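Local structure of UDP-glucose 4-epimerase (Campylobacter jejuni subsp. jejuni serotype O:2, 7K3P) at residues A[137-142]-A[189-194]. The protein interconverts UDP-glucose and UDP-galactose by inverting the sugar at C4, and probably also the N-acetylated pair, using bound NAD. The protein carries 2 engineered substitutions. Residues are numbered along the deposited sequence; the frame is centred on the assembly and turned at random.
Sequences STAATY and RYFNVA. With NAD (nicotinamide-adenine-dinucleotide), chain C.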
ATOM      1  N   SER A 137      -9.832   8.213   6.702  1.00 20.04           N
ATOM      2  CA  SER A 137      -8.510   8.451   6.130  1.00 18.51           C
ATOM      3  C   SER A 137      -7.990   9.751   6.747  1.00 19.29           C
ATOM      4  O   SER A 137      -8.311  10.054   7.888  1.00 18.61           O
ATOM      5  CB  SER A 137      -8.600   8.552   4.616  1.00 19.13           C
ATOM      6  OG  SER A 137      -7.313   8.655   4.044  1.00 20.23           O
ATOM      7  N   THR A 138      -7.216  10.530   5.998  1.00 19.08           N
ATOM      8  CA  THR A 138      -6.569  11.705   6.588  1.00 19.56           C
ATOM      9  C   THR A 138      -6.121  12.690   5.521  1.00 19.75           C
ATOM     10  O   THR A 138      -5.850  12.300   4.393  1.00 20.53           O
ATOM     11  CB  THR A 138      -5.306  11.311   7.410  1.00 20.27           C
ATOM     12  OG1 THR A 138      -4.567  12.494   7.773  1.00 22.48           O
ATOM     13  CG2 THR A 138      -4.379  10.400   6.579  1.00 20.53           C
ATOM     14  N   ALA A 139      -6.018  13.966   5.887  1.00 23.48           N
ATOM     15  CA  ALA A 139      -5.455  14.955   4.957  1.00 23.32           C
ATOM     16  C   ALA A 139      -3.965  14.698   4.691  1.00 22.81           C
ATOM     17  O   ALA A 139      -3.418  15.176   3.701  1.00 22.00           O
ATOM     18  CB  ALA A 139      -5.676  16.389   5.469  1.00 20.54           C
ATOM     19  N   ALA A 140      -3.307  13.936   5.564  1.00 21.36           N
ATOM     20  CA  ALA A 140      -1.913  13.538   5.314  1.00 23.77           C
ATOM     21  C   ALA A 140      -1.743  12.841   3.957  1.00 26.19           C
ATOM     22  O   ALA A 140      -0.631  12.778   3.412  1.00 26.00           O
ATOM     23  CB  ALA A 140      -1.364  12.645   6.473  1.00 20.20           C
ATOM     24  N   THR A 141      -2.833  12.314   3.397  1.00 23.15           N
ATOM     25  CA  THR A 141      -2.732  11.707   2.077  1.00 22.52           C
ATOM     26  C   THR A 141      -2.363  12.736   1.008  1.00 24.25           C
ATOM     27  O   THR A 141      -1.830  12.371  -0.037  1.00 25.21           O
ATOM     28  CB  THR A 141      -4.009  10.978   1.645  1.00 24.28           C
ATOM     29  OG1 THR A 141      -5.128  11.882   1.701  1.00 23.45           O
ATOM     30  CG2 THR A 141      -4.253   9.754   2.542  1.00 20.21           C
ATOM     31  N   TYR A 142      -2.659  14.011   1.253  1.00 22.65           N
ATOM     32  CA  TYR A 142      -2.298  15.048   0.276  1.00 23.31           C
ATOM     33  C   TYR A 142      -0.830  15.446   0.347  1.00 27.74           C
ATOM     34  O   TYR A 142      -0.334  16.134  -0.558  1.00 32.00           O
ATOM     35  CB  TYR A 142      -3.146  16.310   0.453  1.00 21.97           C
ATOM     36  CG  TYR A 142      -4.622  16.086   0.251  1.00 19.98           C
ATOM     37  CD1 TYR A 142      -5.118  15.612  -0.957  1.00 22.65           C
ATOM     38  CD2 TYR A 142      -5.521  16.360   1.268  1.00 22.86           C
ATOM     39  CE1 TYR A 142      -6.486  15.410  -1.141  1.00 21.24           C
ATOM     40  CE2 TYR A 142      -6.882  16.167   1.094  1.00 23.71           C
ATOM     41  CZ  TYR A 142      -7.354  15.688  -0.105  1.00 20.10           C
ATOM     42  OH  TYR A 142      -8.715  15.494  -0.263  1.00 25.17           O
ATOM     43  N   ARG A 189     -11.458  12.306   4.561  1.00 19.57           N
ATOM     44  CA  ARG A 189     -10.153  12.909   4.875  1.00 19.66           C
ATOM     45  C   ARG A 189     -10.371  14.211   5.640  1.00 25.63           C
ATOM     46  O   ARG A 189     -11.311  14.958   5.340  1.00 22.28           O
ATOM     47  CB  ARG A 189      -9.378  13.204   3.598  1.00 20.70           C
ATOM     48  CG  ARG A 189      -9.153  12.006   2.679  1.00 20.63           C
ATOM     49  CD  ARG A 189      -8.610  12.482   1.355  1.00 21.12           C
ATOM     50  NE  ARG A 189      -8.430  11.395   0.399  1.00 21.89           N
ATOM     51  CZ  ARG A 189      -8.508  11.554  -0.913  1.00 22.98           C
ATOM     52  NH1 ARG A 189      -8.753  12.766  -1.418  1.00 23.95           N
ATOM     53  NH2 ARG A 189      -8.347  10.511  -1.710  1.00 20.31           N
ATOM     54  N   TYR A 190      -9.508  14.490   6.613  1.00 20.61           N
ATOM     55  CA  TYR A 190      -9.626  15.714   7.394  1.00 23.00           C
ATOM     56  C   TYR A 190      -8.322  16.025   8.095  1.00 27.36           C
ATOM     57  O   TYR A 190      -7.443  15.158   8.223  1.00 21.29           O
ATOM     58  CB  TYR A 190     -10.776  15.616   8.416  1.00 23.48           C
ATOM     59  CG  TYR A 190     -10.849  14.285   9.159  1.00 24.49           C
ATOM     60  CD1 TYR A 190     -11.399  13.156   8.562  1.00 22.03           C
ATOM     61  CD2 TYR A 190     -10.400  14.179  10.468  1.00 22.71           C
ATOM     62  CE1 TYR A 190     -11.481  11.928   9.262  1.00 20.85           C
ATOM     63  CE2 TYR A 190     -10.489  12.987  11.165  1.00 23.97           C
ATOM     64  CZ  TYR A 190     -11.022  11.870  10.556  1.00 24.65           C
ATOM     65  OH  TYR A 190     -11.093  10.689  11.269  1.00 27.11           O
ATOM     66  N   PHE A 191      -8.195  17.269   8.540  1.00 22.09           N
ATOM     67  CA  PHE A 191      -7.017  17.686   9.276  1.00 21.13           C
ATOM     68  C   PHE A 191      -7.175  17.358  10.760  1.00 23.55           C
ATOM     69  O   PHE A 191      -7.948  16.471  11.129  1.00 25.44           O
ATOM     70  CB  PHE A 191      -6.760  19.178   9.037  1.00 21.75           C
ATOM     71  CG  PHE A 191      -6.145  19.464   7.696  1.00 24.09           C
ATOM     72  CD1 PHE A 191      -4.762  19.406   7.526  1.00 22.94           C
ATOM     73  CD2 PHE A 191      -6.943  19.752   6.596  1.00 23.80           C
ATOM     74  CE1 PHE A 191      -4.184  19.653   6.281  1.00 22.90           C
ATOM     75  CE2 PHE A 191      -6.376  20.003   5.348  1.00 22.90           C
ATOM     76  CZ  PHE A 191      -4.993  19.955   5.187  1.00 24.37           C
ATOM     77  N   ASN A 192      -6.462  18.083  11.611  1.00 23.92           N
ATOM     78  CA  ASN A 192      -6.396  17.752  13.026  1.00 26.30           C
ATOM     79  C   ASN A 192      -7.746  17.922  13.746  1.00 29.45           C
ATOM     80  O   ASN A 192      -8.499  18.876  13.472  1.00 24.88           O
ATOM     81  CB  ASN A 192      -5.341  18.629  13.695  1.00 24.21           C
ATOM     82  CG  ASN A 192      -5.166  18.305  15.170  1.00 31.57           C
ATOM     83  OD1 ASN A 192      -5.520  19.104  16.047  1.00 32.28           O
ATOM     84  ND2 ASN A 192      -4.639  17.119  15.452  1.00 26.59           N
ATOM     85  N   VAL A 193      -8.064  17.015  14.666  1.00 24.73           N
ATOM     86  CA  VAL A 193      -9.272  17.215  15.465  1.00 28.89           C
ATOM     87  C   VAL A 193      -8.962  17.641  16.899  1.00 28.99           C
ATOM     88  O   VAL A 193      -8.193  16.990  17.602  1.00 27.08           O
ATOM     89  CB  VAL A 193     -10.302  16.052  15.351  1.00 30.07           C
ATOM     90  CG1 VAL A 193      -9.863  15.010  14.340  1.00 24.57           C
ATOM     91  CG2 VAL A 193     -10.652  15.468  16.705  1.00 31.77           C
ATOM     92  N   ALA A 194      -9.547  18.763  17.311  1.00 26.74           N
ATOM     93  CA  ALA A 194      -9.232  19.359  18.616  1.00 27.75           C
ATOM     94  C   ALA A 194      -9.434  18.359  19.747  1.00 28.77           C
ATOM     95  O   ALA A 194     -10.406  17.600  19.742  1.00 29.92           O
ATOM     96  CB  ALA A 194     -10.072  20.621  18.852  1.00 27.78           C
TER
HETATM   97  PA  NAD C 401      -7.652   6.921  18.693  1.00 29.33           P
HETATM   98  O1A NAD C 401      -6.302   6.344  19.042  1.00 28.16           O
HETATM   99  O2A NAD C 401      -8.261   7.613  19.879  1.00 26.60           O
HETATM  100  O5B NAD C 401      -8.655   5.784  18.254  1.00 25.58           O
HETATM  101  C5B NAD C 401      -8.121   4.598  17.740  1.00 24.45           C
HETATM  102  C4B NAD C 401      -8.821   3.444  18.342  1.00 27.93           C
HETATM  103  O4B NAD C 401      -8.591   2.265  17.626  1.00 26.74           O
HETATM  104  C3B NAD C 401      -8.349   3.204  19.810  1.00 26.44           C
HETATM  105  O3B NAD C 401      -9.403   3.130  20.844  1.00 28.24           O
HETATM  106  C2B NAD C 401      -7.415   1.978  19.682  1.00 32.66           C
HETATM  107  O2B NAD C 401      -7.362   1.216  20.811  1.00 30.20           O
HETATM  108  C1B NAD C 401      -8.074   1.286  18.531  1.00 23.95           C
HETATM  109  N9A NAD C 401      -7.172   0.346  17.847  1.00 28.04           N
HETATM  110  C8A NAD C 401      -5.959   0.624  17.327  1.00 25.57           C
HETATM  111  N7A NAD C 401      -5.412  -0.482  16.799  1.00 26.37           N
HETATM  112  C5A NAD C 401      -6.257  -1.508  16.958  1.00 24.41           C
HETATM  113  C6A NAD C 401      -6.224  -2.872  16.626  1.00 23.43           C
HETATM  114  N6A NAD C 401      -5.081  -3.417  15.932  1.00 23.86           N
HETATM  115  N1A NAD C 401      -7.273  -3.664  16.925  1.00 24.00           N
HETATM  116  C2A NAD C 401      -8.358  -3.192  17.565  1.00 23.77           C
HETATM  117  N3A NAD C 401      -8.424  -1.868  17.925  1.00 26.21           N
HETATM  118  C4A NAD C 401      -7.400  -1.013  17.634  1.00 25.16           C
HETATM  119  O3  NAD C 401      -7.449   7.923  17.475  1.00 30.54           O
HETATM  120  PN  NAD C 401      -8.554   8.933  16.978  1.00 27.67           P
HETATM  121  O1N NAD C 401      -9.898   8.607  17.605  1.00 25.34           O
HETATM  122  O2N NAD C 401      -8.114  10.312  17.364  1.00 29.26           O
HETATM  123  O5D NAD C 401      -8.642   8.811  15.404  1.00 27.37           O
HETATM  124  C5D NAD C 401      -9.366   7.732  14.859  1.00 23.74           C
HETATM  125  C4D NAD C 401      -9.206   7.662  13.349  1.00 24.24           C
HETATM  126  O4D NAD C 401      -9.397   8.928  12.755  1.00 24.58           O
HETATM  127  C3D NAD C 401      -7.882   7.068  12.882  1.00 18.67           C
HETATM  128  O3D NAD C 401      -8.096   6.277  11.784  1.00 21.38           O
HETATM  129  C2D NAD C 401      -7.077   8.212  12.431  1.00 25.96           C
HETATM  130  O2D NAD C 401      -6.127   7.897  11.482  1.00 23.72           O
HETATM  131  C1D NAD C 401      -8.186   9.183  11.946  1.00 24.81           C
HETATM  132  N1N NAD C 401      -7.791  10.667  11.943  1.00 27.85           N
HETATM  133  C2N NAD C 401      -7.622  11.245  13.186  1.00 23.39           C
HETATM  134  C3N NAD C 401      -7.269  12.589  13.264  1.00 25.03           C
HETATM  135  C7N NAD C 401      -7.080  13.232  14.613  1.00 28.34           C
HETATM  136  O7N NAD C 401      -7.203  12.599  15.650  1.00 29.93           O
HETATM  137  N7N NAD C 401      -6.738  14.614  14.670  1.00 24.02           N
HETATM  138  C4N NAD C 401      -7.104  13.323  12.104  1.00 23.56           C
HETATM  139  C5N NAD C 401      -7.276  12.734  10.871  1.00 23.02           C
HETATM  140  C6N NAD C 401      -7.627  11.381  10.774  1.00 24.20           C
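Arg189 reaches across to Tyr142 where two neighbouring parallel strands of the Rossmann fold, 132-136 and 184-189, run out beside the nicotinamide end of NAD. Its chain is extended from CG to NE and crosses the Tyr142 side chain at about a right angle. The guanidinium and phenol planes stand 85° apart. Arg189 NH1 donates to Tyr142 OH at 3.0 Å, and the hydroxyl oxygen lies only 10° out of the guanidinium plane. Asn271 also bonds this hydroxyl. NH1 also bonds Glu152 O and NH2 forms a salt bridge with Glu170, so partners on two nitrogens fix the buried guanidinium.

Ala139 begins the 3-10 turn 139-142. Its N donates to Tyr190 O at 3.0 Å, from above the carbonyl plane. Its methyl lies over the centre of one Phe191 face, a CH-pi contact with CB 3.5 Å from the ring centroid. A chi1 of 170° sets Thr138 OG1 beside the carbonyl carbon, where it accepts from Ala140 N and closes an ST turn. Thr138 O takes two donors, Thr141 N and Thr141 OG1.

The Tyr190 ring lies obliquely against the nicotinamide, with CE2 3.2 Å from NAD C5N. Tyr162 and Lys166 also bond NAD, consistent with the Tyr-Lys pair of short-chain dehydrogenase/reductase enzymes. Tyr190 OH donates to the ribose oxygen O4D of NAD at 2.9 Å.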